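Local coordinates for glycoside hydrolase family protein (PDB 6Q2F), which probably hydrolyses terminal alpha-L-rhamnose residues from rhamnosides, as an alpha-L-rhamnosidase of the glycoside hydrolases, at residues 66-71 against 114-119; 88-93 against 108-113; 212-217 against 405-410; 529-534 against 543-548; 632-637 against 728-733. One frame throughout, in Å; residues are numbered along the deposited sequence.

Interaction 1 of 5, residues 66-71 against 114-119; sequences ITKDGI and FRFAAH
Over one face of the Phe116 ring lies CB of Lys68, with Lys68 CG reaching 3.8 Å from Phe116 CD2, while Ile71 CG2 approaches obliquely, 4.0 Å from the same CD2. The backbone carbonyl of Lys68 joins them, its O 3.4 Å from Phe116 CE2. Bends at chi2 (148°) and chi3 (102°) carry the lysine chain back along the base of the phenylalanine, where Lys68 CE comes to 3.9 Å from Phe116 CB. The same Ile71 CG2 also touches Ala117, 3.9 Å from its CB. Here the first turn of helix 68-81 packs on helix 108-124, two neighbouring outer helices of the (beta/alpha)8 barrel; Ile71 and Ala117 both also rest on Trp59 of strand 56-62. Thr67 is the N-cap of helix 68-81, its OG1 accepting from Gly70 N at 3.0 Å. The lysine therefore plays two parts: its methylenes pack against the ring by apolar contact, while its ammonium group is paired with Asp112 in a salt bridge.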
# COMPACT_ATOMS: atom_id res chain seq x y z
N ILE A 66 -19.62 21.94 -3.08
CA ILE A 66 -19.35 21.80 -4.51
C ILE A 66 -20.05 22.91 -5.26
O ILE A 66 -21.24 23.15 -5.05
CB ILE A 66 -19.86 20.45 -5.06
CG1 ILE A 66 -19.33 19.26 -4.25
CG2 ILE A 66 -19.54 20.31 -6.53
CD1 ILE A 66 -20.34 18.08 -4.22
N THR A 67 -19.34 23.58 -6.17
CA THR A 67 -19.99 24.46 -7.13
C THR A 67 -19.32 24.29 -8.49
O THR A 67 -18.13 23.98 -8.57
CB THR A 67 -19.94 25.95 -6.75
OG1 THR A 67 -18.60 26.42 -6.78
CG2 THR A 67 -20.55 26.23 -5.37
N LYS A 68 -20.09 24.53 -9.55
CA LYS A 68 -19.51 24.55 -10.89
C LYS A 68 -18.49 25.67 -11.03
O LYS A 68 -17.45 25.50 -11.69
CB LYS A 68 -20.61 24.68 -11.93
CG LYS A 68 -21.28 23.33 -12.24
CD LYS A 68 -22.74 23.51 -12.59
CE LYS A 68 -22.93 23.43 -14.08
NZ LYS A 68 -24.30 23.82 -14.46
N ASP A 69 -18.77 26.83 -10.44
CA ASP A 69 -17.82 27.93 -10.50
C ASP A 69 -16.47 27.52 -9.96
O ASP A 69 -15.43 27.81 -10.56
CB ASP A 69 -18.36 29.13 -9.74
CG ASP A 69 -17.36 30.27 -9.69
OD1 ASP A 69 -17.13 30.88 -10.74
OD2 ASP A 69 -16.81 30.53 -8.61
N GLY A 70 -16.46 26.81 -8.83
CA GLY A 70 -15.22 26.37 -8.25
C GLY A 70 -14.54 25.27 -9.04
O GLY A 70 -13.31 25.21 -9.10
N ILE A 71 -15.33 24.39 -9.66
CA ILE A 71 -14.78 23.29 -10.45
C ILE A 71 -13.95 23.85 -11.60
O ILE A 71 -12.84 23.37 -11.88
CB ILE A 71 -15.91 22.39 -10.96
CG1 ILE A 71 -16.52 21.59 -9.80
CG2 ILE A 71 -15.40 21.45 -12.06
CD1 ILE A 71 -17.80 20.84 -10.17
N PHE A 114 -21.04 17.22 -11.76
CA PHE A 114 -20.07 16.24 -12.22
C PHE A 114 -19.96 16.24 -13.74
O PHE A 114 -18.85 16.14 -14.29
CB PHE A 114 -20.39 14.82 -11.73
CG PHE A 114 -19.32 13.83 -12.09
CD1 PHE A 114 -18.22 13.68 -11.27
CD2 PHE A 114 -19.37 13.13 -13.29
CE1 PHE A 114 -17.18 12.81 -11.62
CE2 PHE A 114 -18.34 12.25 -13.64
CZ PHE A 114 -17.25 12.09 -12.80
N ARG A 115 -21.10 16.33 -14.43
CA ARG A 115 -21.08 16.46 -15.88
C ARG A 115 -20.22 17.64 -16.30
O ARG A 115 -19.44 17.55 -17.26
CB ARG A 115 -22.50 16.62 -16.42
CG ARG A 115 -22.55 16.90 -17.91
CD ARG A 115 -23.96 16.83 -18.47
NE ARG A 115 -24.55 15.52 -18.25
CZ ARG A 115 -25.69 15.10 -18.80
NH1 ARG A 115 -26.37 15.90 -19.61
NH2 ARG A 115 -26.14 13.89 -18.53
N PHE A 116 -20.37 18.77 -15.61
CA PHE A 116 -19.55 19.93 -15.89
C PHE A 116 -18.08 19.64 -15.67
O PHE A 116 -17.24 20.04 -16.48
CB PHE A 116 -19.99 21.09 -15.02
CG PHE A 116 -19.26 22.36 -15.30
CD1 PHE A 116 -19.57 23.10 -16.43
CD2 PHE A 116 -18.27 22.82 -14.45
CE1 PHE A 116 -18.91 24.30 -16.70
CE2 PHE A 116 -17.60 24.01 -14.71
CZ PHE A 116 -17.91 24.75 -15.84
N ALA A 117 -17.74 18.97 -14.57
CA ALA A 117 -16.36 18.57 -14.34
C ALA A 117 -15.84 17.72 -15.48
O ALA A 117 -14.70 17.89 -15.93
CB ALA A 117 -16.23 17.78 -13.03
N ALA A 118 -16.67 16.80 -15.98
CA ALA A 118 -16.19 15.93 -17.04
C ALA A 118 -15.96 16.72 -18.32
O ALA A 118 -14.98 16.48 -19.04
CB ALA A 118 -17.19 14.79 -17.27
N HIS A 119 -16.84 17.68 -18.62
CA HIS A 119 -16.67 18.47 -19.83
C HIS A 119 -15.48 19.41 -19.71
O HIS A 119 -14.80 19.69 -20.70
CB HIS A 119 -17.95 19.26 -20.13
CG HIS A 119 -18.97 18.46 -20.89
ND1 HIS A 119 -18.83 18.17 -22.23
CD2 HIS A 119 -20.12 17.86 -20.49
CE1 HIS A 119 -19.86 17.44 -22.63
NE2 HIS A 119 -20.66 17.26 -21.60

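Interaction 2 of 5, residues 88-93 against 108-113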
# COMPACT_ATOMS: atom_id res chain seq x y z
N ASN A 88 -11.50 12.12 -8.92
CA ASN A 88 -12.55 12.67 -8.08
C ASN A 88 -13.03 11.67 -7.04
O ASN A 88 -13.11 10.47 -7.30
CB ASN A 88 -13.73 13.12 -8.95
CG ASN A 88 -14.86 13.71 -8.13
OD1 ASN A 88 -16.01 13.26 -8.22
ND2 ASN A 88 -14.54 14.69 -7.30
N PHE A 89 -13.38 12.18 -5.85
CA PHE A 89 -14.08 11.43 -4.82
C PHE A 89 -15.19 12.30 -4.27
O PHE A 89 -14.97 13.48 -3.97
CB PHE A 89 -13.17 11.04 -3.66
CG PHE A 89 -11.96 10.26 -4.06
CD1 PHE A 89 -12.03 8.89 -4.20
CD2 PHE A 89 -10.75 10.91 -4.30
CE1 PHE A 89 -10.91 8.17 -4.57
CE2 PHE A 89 -9.62 10.19 -4.67
CZ PHE A 89 -9.70 8.82 -4.80
N ASP A 90 -16.39 11.72 -4.14
CA ASP A 90 -17.44 12.37 -3.36
C ASP A 90 -17.33 11.82 -1.94
O ASP A 90 -17.78 10.71 -1.67
CB ASP A 90 -18.82 12.15 -3.95
CG ASP A 90 -19.88 13.02 -3.28
OD1 ASP A 90 -19.84 14.25 -3.51
OD2 ASP A 90 -20.72 12.49 -2.52
N ALA A 91 -16.73 12.59 -1.04
CA ALA A 91 -16.34 12.12 0.29
C ALA A 91 -17.31 12.66 1.34
O ALA A 91 -17.36 13.87 1.57
CB ALA A 91 -14.91 12.53 0.63
N ASN A 92 -18.04 11.75 2.00
CA ASN A 92 -19.05 12.13 2.98
C ASN A 92 -18.45 12.19 4.39
O ASN A 92 -18.86 11.48 5.30
CB ASN A 92 -20.22 11.15 2.93
CG ASN A 92 -21.43 11.63 3.74
OD1 ASN A 92 -21.76 11.05 4.78
ND2 ASN A 92 -22.08 12.68 3.27
N LEU A 93 -17.44 13.04 4.54
CA LEU A 93 -16.83 13.32 5.83
C LEU A 93 -17.36 14.64 6.34
O LEU A 93 -17.41 15.63 5.59
CB LEU A 93 -15.30 13.36 5.72
CG LEU A 93 -14.60 12.09 5.26
CD1 LEU A 93 -13.11 12.22 5.44
CD2 LEU A 93 -15.10 10.89 6.08
N PRO A 108 -29.91 15.63 -9.15
CA PRO A 108 -29.73 16.42 -10.39
C PRO A 108 -28.64 17.48 -10.31
O PRO A 108 -27.78 17.53 -11.19
CB PRO A 108 -31.12 17.01 -10.61
CG PRO A 108 -32.03 15.84 -10.17
CD PRO A 108 -31.34 15.30 -8.94
N GLU A 109 -28.63 18.32 -9.27
CA GLU A 109 -27.62 19.38 -9.22
C GLU A 109 -26.22 18.81 -9.04
O GLU A 109 -25.27 19.34 -9.63
CB GLU A 109 -27.93 20.37 -8.10
CG GLU A 109 -27.15 21.69 -8.24
CD GLU A 109 -27.71 22.82 -7.38
OE1 GLU A 109 -27.03 23.85 -7.24
OE2 GLU A 109 -28.83 22.67 -6.84
N TRP A 110 -26.08 17.75 -8.25
CA TRP A 110 -24.80 17.06 -8.15
C TRP A 110 -24.39 16.48 -9.50
O TRP A 110 -23.23 16.62 -9.93
CB TRP A 110 -24.87 15.96 -7.09
CG TRP A 110 -23.55 15.34 -6.78
CD1 TRP A 110 -22.70 15.66 -5.75
CD2 TRP A 110 -22.91 14.28 -7.52
NE1 TRP A 110 -21.57 14.87 -5.81
CE2 TRP A 110 -21.68 14.02 -6.88
CE3 TRP A 110 -23.25 13.54 -8.65
CZ2 TRP A 110 -20.78 13.04 -7.33
CZ3 TRP A 110 -22.35 12.55 -9.11
CH2 TRP A 110 -21.14 12.31 -8.45
N LYS A 111 -25.32 15.83 -10.19
CA LYS A 111 -24.97 15.20 -11.45
C LYS A 111 -24.57 16.24 -12.48
O LYS A 111 -23.63 16.02 -13.26
CB LYS A 111 -26.11 14.31 -11.96
CG LYS A 111 -26.32 13.07 -11.09
CD LYS A 111 -27.34 12.09 -11.67
CE LYS A 111 -28.71 12.70 -11.94
NZ LYS A 111 -29.60 11.65 -12.54
N ASP A 112 -25.26 17.38 -12.48
CA ASP A 112 -24.89 18.44 -13.41
C ASP A 112 -23.52 19.01 -13.07
O ASP A 112 -22.74 19.33 -13.98
CB ASP A 112 -25.95 19.54 -13.38
CG ASP A 112 -25.82 20.48 -14.56
OD1 ASP A 112 -25.75 19.99 -15.71
OD2 ASP A 112 -25.75 21.70 -14.33
N ALA A 113 -23.18 19.10 -11.78
CA ALA A 113 -21.83 19.50 -11.41
C ALA A 113 -20.80 18.51 -11.94
O ALA A 113 -19.79 18.90 -12.53
CB ALA A 113 -21.71 19.64 -9.90
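Trp110 points its indole N-H at Asp90, with Trp110 NE1 donating to Asp90 OD1 over 2.9 Å. Both side chains leave their backbones in the same way: Asp90 has CG opposite its own N (chi1 -170°), which sends the carboxylate out from the strand, Trp110 does likewise from the helix, and the long indole covers most of the 10.0 Å between the CA atoms of Asp90 and Trp110. The carboxylate stands nearly perpendicular to the indole; the donor arrives from above the carboxylate plane, 71° out of it, with an N-H...O angle of 151°, and the oxygen sits slightly out of the indole plane. Beside this bond the benzo ring touches the aspartate stem, Trp110 CZ2 lying 4.0 Å from Asp90 CB. Strand 85-91 and helix 108-124 open a beta-alpha-beta unit of the (beta/alpha)8 barrel, and the indole reaches from one to the other. A leucine in place of Trp110 would probably leave Asp90 OD1 without this donor and open a gap against the strand. Trp61 of strand 56-62 and Tyr105 also meet the indole.

Interaction 3 of 5, residues 212-217 against 405-410; sequences LAFPVP and TGVDPD
Residues 212-217 of strand 206-217 run extended past the loop 405-410, the backbones coming nearest at Val216 and Val407, whose CA atoms are 6.8 Å apart. The one loop side chain that carries the contact is Val407, which sets its two methyls against Phe214. Val407 CG1 meets the root of the aromatic, 3.7 Å from Phe214 CB, whereas Val407 CG2 sits obliquely by the ring, 3.5 Å from Phe214 CD1. Val407 CG2 is also 4.0 Å from Pro215 O and 4.3 Å from Val216 CG1, and this one methyl bridges three consecutive strand residues. Phe214 adopts the crowded rotamer, CG lodged between its backbone N and carbonyl carbon (chi1 49°), which brings its ring against Val407. With the ring of Phe214 cut back to an alanine, Val407 CG2 would probably lose its nearest partner on the strand, leaving a gap beside it. Beyond the valine, an Asx turn bends the loop, Asp410 N donating to Asp408 OD1 at 3.0 Å. The strand lies in a four-stranded antiparallel sheet between strands 436-447 and 413-414; Phe214 also touches Arg439 of the former and Pro533, in the loop before helix 543-575, while Gly406 pairs its backbone with Gly541 in that same loop.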
# COMPACT_ATOMS: atom_id res chain seq x y z
N LEU A 212 -22.52 -32.21 5.92
CA LEU A 212 -21.51 -33.25 5.97
C LEU A 212 -21.71 -34.05 7.25
O LEU A 212 -22.10 -33.52 8.29
CB LEU A 212 -20.10 -32.68 5.94
CG LEU A 212 -19.78 -31.77 4.76
CD1 LEU A 212 -18.45 -31.10 4.99
CD2 LEU A 212 -19.81 -32.56 3.43
N ALA A 213 -21.46 -35.35 7.14
CA ALA A 213 -21.47 -36.23 8.30
C ALA A 213 -20.18 -37.03 8.29
O ALA A 213 -19.64 -37.36 7.22
CB ALA A 213 -22.67 -37.16 8.31
N PHE A 214 -19.68 -37.33 9.48
CA PHE A 214 -18.44 -38.07 9.60
C PHE A 214 -18.40 -38.71 10.97
O PHE A 214 -18.94 -38.15 11.93
CB PHE A 214 -17.22 -37.17 9.38
CG PHE A 214 -17.26 -35.88 10.16
CD1 PHE A 214 -16.72 -35.83 11.44
CD2 PHE A 214 -17.83 -34.74 9.63
CE1 PHE A 214 -16.74 -34.65 12.17
CE2 PHE A 214 -17.85 -33.56 10.36
CZ PHE A 214 -17.30 -33.51 11.63
N PRO A 215 -17.80 -39.88 11.10
CA PRO A 215 -17.70 -40.53 12.41
C PRO A 215 -16.72 -39.80 13.30
O PRO A 215 -15.76 -39.17 12.84
CB PRO A 215 -17.20 -41.95 12.08
CG PRO A 215 -17.41 -42.10 10.58
CD PRO A 215 -17.26 -40.73 10.02
N VAL A 216 -16.96 -39.90 14.60
CA VAL A 216 -16.18 -39.17 15.58
C VAL A 216 -16.18 -40.03 16.83
O VAL A 216 -17.14 -40.78 17.07
CB VAL A 216 -16.77 -37.76 15.80
CG1 VAL A 216 -16.68 -36.92 14.54
CG2 VAL A 216 -18.18 -37.82 16.35
N PRO A 217 -15.12 -40.03 17.64
CA PRO A 217 -15.08 -40.90 18.81
C PRO A 217 -15.89 -40.32 19.96
O PRO A 217 -15.89 -39.11 20.20
CB PRO A 217 -13.59 -40.96 19.16
CG PRO A 217 -13.08 -39.63 18.70
CD PRO A 217 -13.85 -39.30 17.46
N THR A 405 -4.23 -37.69 14.93
CA THR A 405 -4.89 -37.74 13.63
C THR A 405 -6.38 -37.60 13.87
O THR A 405 -6.92 -38.24 14.77
CB THR A 405 -4.59 -39.05 12.89
OG1 THR A 405 -3.20 -39.07 12.57
CG2 THR A 405 -5.40 -39.13 11.61
N GLY A 406 -7.03 -36.76 13.08
CA GLY A 406 -8.44 -36.49 13.28
C GLY A 406 -9.34 -37.36 12.43
O GLY A 406 -9.07 -38.55 12.23
N VAL A 407 -10.42 -36.75 11.91
CA VAL A 407 -11.37 -37.48 11.09
C VAL A 407 -10.70 -37.95 9.80
O VAL A 407 -9.97 -37.20 9.15
CB VAL A 407 -12.58 -36.58 10.78
CG1 VAL A 407 -13.54 -37.28 9.84
CG2 VAL A 407 -13.29 -36.15 12.07
N ASP A 408 -10.96 -39.20 9.43
CA ASP A 408 -10.50 -39.70 8.14
C ASP A 408 -11.28 -39.00 7.04
O ASP A 408 -12.52 -39.06 7.04
CB ASP A 408 -10.68 -41.22 8.05
CG ASP A 408 -10.00 -41.82 6.83
OD1 ASP A 408 -9.87 -41.12 5.80
OD2 ASP A 408 -9.58 -43.00 6.90
N PRO A 409 -10.62 -38.32 6.10
CA PRO A 409 -11.36 -37.64 5.02
C PRO A 409 -12.29 -38.57 4.26
O PRO A 409 -13.41 -38.18 3.92
CB PRO A 409 -10.26 -37.08 4.11
CG PRO A 409 -8.99 -37.23 4.85
CD PRO A 409 -9.16 -38.20 5.96
N ASP A 410 -11.85 -39.80 3.98
CA ASP A 410 -12.69 -40.74 3.25
C ASP A 410 -13.96 -41.09 4.01
O ASP A 410 -14.95 -41.52 3.39
CB ASP A 410 -11.91 -42.01 2.93
CG ASP A 410 -10.73 -41.74 2.02
OD1 ASP A 410 -10.88 -40.90 1.10
OD2 ASP A 410 -9.66 -42.35 2.22

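Interaction 4 of 5, residues 529-534 against 543-548; sequences RPWLPA and REQSDR
Gln545 lies against the six-membered end of the Trp531 indole and can be followed outward from its root. Gln545 CB makes the tightest contacts, 3.6 Å from Trp531 CH2 and 3.7 Å from Trp531 CZ3, both at an oblique approach to the ring. CG then carries the chain on, set opposite the carbonyl carbon (chi1 -73°) and extended beyond, so that Gln545 CD comes by Trp531 CH2 at 4.0 Å. At the tip Gln545 NE2 is 4.1 Å from that same CH2, with the amide and indole planes 77° apart. OE1 turns to a different partner, the backbone N of Thr542 just before the helix, tying the side chain to the helix's own start. Next along, Ser546 brings OG to 3.9 Å from Ala534 CB, and its backbone N lies 4.1 Å from Trp531 CZ3. The contact thus seats the loop 529-534, which has helical backbone angles, on the first turns of the long helix 543-575, where Phe549 also meets the indole. Ser546 OG and Gln545 OE1 are both taken up by the connecting loop, through Val540 O and Thr542 N, and the two segments meet by van der Waals packing of the indole on the Gln545 methylene, its amide and the helix backbone.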
# COMPACT_ATOMS: atom_id res chain seq x y z
N ARG A 529 -14.53 -30.92 -0.19
CA ARG A 529 -15.64 -31.33 0.67
C ARG A 529 -15.22 -32.15 1.88
O ARG A 529 -15.68 -31.85 2.99
CB ARG A 529 -16.69 -32.08 -0.17
CG ARG A 529 -17.76 -31.14 -0.70
CD ARG A 529 -18.21 -31.50 -2.12
NE ARG A 529 -19.19 -32.58 -2.16
CZ ARG A 529 -18.98 -33.77 -2.71
NH1 ARG A 529 -17.81 -34.04 -3.29
NH2 ARG A 529 -19.94 -34.69 -2.70
N PRO A 530 -14.36 -33.17 1.77
CA PRO A 530 -14.00 -33.94 2.97
C PRO A 530 -13.22 -33.12 3.98
O PRO A 530 -13.16 -33.51 5.16
CB PRO A 530 -13.16 -35.10 2.42
CG PRO A 530 -13.51 -35.19 0.97
CD PRO A 530 -13.74 -33.75 0.57
N TRP A 531 -12.64 -32.00 3.56
CA TRP A 531 -11.81 -31.17 4.42
C TRP A 531 -12.54 -29.99 5.04
O TRP A 531 -12.04 -29.41 6.01
CB TRP A 531 -10.60 -30.68 3.62
CG TRP A 531 -9.79 -31.82 3.09
CD1 TRP A 531 -9.93 -32.42 1.87
CD2 TRP A 531 -8.74 -32.52 3.77
NE1 TRP A 531 -9.02 -33.44 1.74
CE2 TRP A 531 -8.28 -33.53 2.90
CE3 TRP A 531 -8.13 -32.38 5.03
CZ2 TRP A 531 -7.25 -34.40 3.24
CZ3 TRP A 531 -7.10 -33.24 5.37
CH2 TRP A 531 -6.67 -34.25 4.48
N LEU A 532 -13.73 -29.65 4.53
CA LEU A 532 -14.48 -28.53 5.09
C LEU A 532 -14.58 -28.53 6.62
O LEU A 532 -14.54 -27.44 7.20
CB LEU A 532 -15.89 -28.48 4.48
CG LEU A 532 -15.92 -28.28 2.97
CD1 LEU A 532 -17.35 -28.19 2.47
CD2 LEU A 532 -15.15 -27.03 2.57
N PRO A 533 -14.71 -29.68 7.32
CA PRO A 533 -14.81 -29.60 8.78
C PRO A 533 -13.64 -28.90 9.44
O PRO A 533 -13.81 -28.34 10.53
CB PRO A 533 -14.91 -31.07 9.20
CG PRO A 533 -15.53 -31.74 8.03
CD PRO A 533 -14.91 -31.06 6.85
N ALA A 534 -12.47 -28.90 8.81
CA ALA A 534 -11.33 -28.16 9.34
C ALA A 534 -11.62 -26.67 9.43
O ALA A 534 -11.09 -25.99 10.32
CB ALA A 534 -10.10 -28.40 8.47
N ARG A 543 -2.63 -33.04 11.64
CA ARG A 543 -2.60 -31.59 11.76
C ARG A 543 -1.99 -30.96 10.52
O ARG A 543 -2.44 -29.89 10.07
CB ARG A 543 -1.81 -31.15 13.00
CG ARG A 543 -2.46 -31.48 14.33
CD ARG A 543 -1.73 -30.75 15.47
NE ARG A 543 -2.28 -31.11 16.77
CZ ARG A 543 -3.39 -30.59 17.27
NH1 ARG A 543 -4.07 -29.68 16.58
NH2 ARG A 543 -3.82 -30.98 18.47
N GLU A 544 -0.97 -31.59 9.95
CA GLU A 544 -0.30 -31.03 8.78
C GLU A 544 -1.23 -31.03 7.57
O GLU A 544 -1.29 -30.06 6.82
CB GLU A 544 0.99 -31.79 8.50
CG GLU A 544 1.84 -31.21 7.35
CD GLU A 544 2.26 -29.75 7.55
OE1 GLU A 544 2.39 -29.29 8.71
OE2 GLU A 544 2.45 -29.04 6.54
N GLN A 545 -1.97 -32.13 7.37
CA GLN A 545 -2.92 -32.19 6.26
C GLN A 545 -4.01 -31.14 6.39
O GLN A 545 -4.39 -30.51 5.39
CB GLN A 545 -3.54 -33.58 6.19
CG GLN A 545 -2.64 -34.68 5.68
CD GLN A 545 -3.31 -36.03 5.86
OE1 GLN A 545 -3.77 -36.37 6.95
NE2 GLN A 545 -3.42 -36.79 4.78
N SER A 546 -4.55 -30.95 7.59
CA SER A 546 -5.56 -29.91 7.76
C SER A 546 -4.95 -28.53 7.58
O SER A 546 -5.57 -27.65 6.98
CB SER A 546 -6.25 -30.04 9.12
OG SER A 546 -7.31 -30.99 9.05
N ASP A 547 -3.72 -28.34 8.06
CA ASP A 547 -3.05 -27.06 7.87
C ASP A 547 -2.78 -26.80 6.39
O ASP A 547 -2.90 -25.66 5.93
CB ASP A 547 -1.75 -27.02 8.66
CG ASP A 547 -1.98 -26.82 10.14
OD1 ASP A 547 -3.10 -26.44 10.52
OD2 ASP A 547 -1.03 -27.03 10.92
N ARG A 548 -2.44 -27.84 5.63
CA ARG A 548 -2.23 -27.64 4.20
C ARG A 548 -3.55 -27.43 3.48
O ARG A 548 -3.63 -26.61 2.55
CB ARG A 548 -1.47 -28.82 3.59
CG ARG A 548 -0.01 -28.83 4.01
CD ARG A 548 0.68 -30.07 3.52
NE ARG A 548 2.06 -30.07 4.00
CZ ARG A 548 2.98 -30.95 3.64
NH1 ARG A 548 2.70 -31.92 2.77
NH2 ARG A 548 4.19 -30.84 4.14

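Interaction 5 of 5, residues 632-637 against 728-733; sequences VAHLYG and GRNVAD
His634 turns its CG opposite the carbonyl carbon and Asn730 turns its own opposite the backbone N (chi1 -170°), which brings the two groups together; Asn730 chi2 (-112°) then sets the carboxamide nearly parallel to the imidazole, stacked on it. The histidine belongs to the end of helix 620-636, an outer helix of the (beta/alpha)8 barrel that leads into strand 642-649; the asparagine sits on the short strand 729-730, which pairs with strand 894-899. The contact therefore joins the barrel to the antiparallel sheet that holds these two strands. ND1 of the ring is hydrogen-bonded to Asp763 OD1, which would fix the rotation of the imidazole and so the face offered to the asparagine. Asn730 OD1 comes within 3.2 Å of His634 ND1, yet the angle is too poor for a hydrogen bond. The amide sits closer to the ring than is physically reasonable, which leaves the detail of their overlap doubtful. On the strand side Arg729 NH1 makes a weak bond to Asn730 O. The contact rests instead on the methylene, a well-defined CH-pi interaction in which Asn730 CB stands 3.4 Å from the centroid of the His634 ring, only 8° off the ring normal.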
# COMPACT_ATOMS: atom_id res chain seq x y z
N VAL A 632 5.07 -5.09 -10.68
CA VAL A 632 3.96 -5.46 -11.56
C VAL A 632 4.12 -4.78 -12.91
O VAL A 632 4.12 -5.44 -13.97
CB VAL A 632 2.60 -5.11 -10.92
CG1 VAL A 632 1.47 -5.30 -11.95
CG2 VAL A 632 2.33 -6.02 -9.73
N ALA A 633 4.31 -3.46 -12.90
CA ALA A 633 4.39 -2.71 -14.14
C ALA A 633 5.57 -3.15 -15.00
O ALA A 633 5.50 -3.11 -16.23
CB ALA A 633 4.49 -1.21 -13.84
N HIS A 634 6.68 -3.55 -14.37
CA HIS A 634 7.83 -4.02 -15.14
C HIS A 634 7.54 -5.38 -15.76
O HIS A 634 7.80 -5.61 -16.95
CB HIS A 634 9.08 -4.10 -14.25
CG HIS A 634 9.45 -2.81 -13.59
ND1 HIS A 634 10.30 -2.76 -12.50
CD2 HIS A 634 9.09 -1.53 -13.84
CE1 HIS A 634 10.45 -1.50 -12.11
NE2 HIS A 634 9.73 -0.74 -12.91
N LEU A 635 6.99 -6.30 -14.96
CA LEU A 635 6.77 -7.66 -15.44
C LEU A 635 5.59 -7.74 -16.40
O LEU A 635 5.72 -8.35 -17.47
CB LEU A 635 6.57 -8.59 -14.24
CG LEU A 635 7.94 -8.86 -13.63
CD1 LEU A 635 7.83 -9.01 -12.15
CD2 LEU A 635 8.53 -10.14 -14.24
N TYR A 636 4.46 -7.11 -16.09
CA TYR A 636 3.28 -7.27 -16.93
C TYR A 636 3.16 -6.21 -18.01
O TYR A 636 2.21 -6.25 -18.79
CB TYR A 636 2.00 -7.32 -16.06
CG TYR A 636 1.96 -8.58 -15.23
CD1 TYR A 636 2.64 -8.65 -14.01
CD2 TYR A 636 1.28 -9.73 -15.68
CE1 TYR A 636 2.63 -9.82 -13.26
CE2 TYR A 636 1.28 -10.91 -14.93
CZ TYR A 636 1.95 -10.95 -13.73
OH TYR A 636 1.96 -12.08 -12.97
N GLY A 637 4.12 -5.28 -18.08
CA GLY A 637 4.21 -4.39 -19.22
C GLY A 637 3.35 -3.14 -19.17
O GLY A 637 3.26 -2.43 -20.17
N GLY A 728 11.66 4.07 -22.13
CA GLY A 728 12.16 2.71 -22.32
C GLY A 728 11.60 1.74 -21.29
O GLY A 728 10.42 1.79 -20.92
N ARG A 729 12.45 0.87 -20.77
CA ARG A 729 12.06 -0.09 -19.76
C ARG A 729 12.95 0.02 -18.54
O ARG A 729 14.13 0.37 -18.65
CB ARG A 729 12.13 -1.55 -20.26
CG ARG A 729 13.60 -2.07 -20.46
CD ARG A 729 13.59 -3.54 -20.90
NE ARG A 729 14.93 -4.12 -21.09
CZ ARG A 729 15.64 -4.70 -20.13
NH1 ARG A 729 15.18 -4.77 -18.88
NH2 ARG A 729 16.82 -5.21 -20.42
N ASN A 730 12.38 -0.31 -17.39
CA ASN A 730 13.20 -0.59 -16.22
C ASN A 730 14.24 -1.66 -16.52
O ASN A 730 13.95 -2.65 -17.21
CB ASN A 730 12.35 -1.07 -15.05
CG ASN A 730 13.14 -1.13 -13.76
OD1 ASN A 730 13.40 -2.19 -13.22
ND2 ASN A 730 13.54 0.04 -13.28
N VAL A 731 15.44 -1.49 -15.97
CA VAL A 731 16.48 -2.51 -16.01
C VAL A 731 16.66 -3.07 -14.61
O VAL A 731 16.97 -2.33 -13.67
CB VAL A 731 17.80 -1.94 -16.54
CG1 VAL A 731 18.95 -2.95 -16.35
CG2 VAL A 731 17.65 -1.63 -18.01
N ALA A 732 16.53 -4.39 -14.47
CA ALA A 732 16.80 -5.07 -13.21
C ALA A 732 17.46 -6.40 -13.51
O ALA A 732 17.12 -7.04 -14.51
CB ALA A 732 15.53 -5.27 -12.38
N ASP A 733 18.39 -6.82 -12.66
CA ASP A 733 19.11 -8.07 -12.88
C ASP A 733 18.57 -9.22 -12.06
O ASP A 733 18.78 -10.37 -12.45
CB ASP A 733 20.60 -7.88 -12.56
CG ASP A 733 21.29 -6.94 -13.52
OD1 ASP A 733 21.02 -7.03 -14.74
OD2 ASP A 733 22.07 -6.10 -13.07

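Interactions 1 and 2 share helix 108-124, their centres about 9 Å apart, and are stitched together by the salt bridge from Lys68 NZ to Asp112 OD2 at 2.6 Å; interaction 2 is nested within the chain loop that interaction 1 closes. Interactions 3 and 4 form a second cluster, centres about 11 Å apart, where Pro409 CG packs on Trp531 CZ2 at 3.7 Å. The clusters are far from each other: interactions 1 and 4 lie on opposite sides of the chain's centre, about 56 Å between their centres. Interaction 5 touches neither, its nearest atoms about 19 Å from interaction 2 and about 22 Å from interaction 4. None supplies a ligand to the bound sodium ion, whose site comprises Asp503, Ser504, Glu583, Glu586 and Glu644.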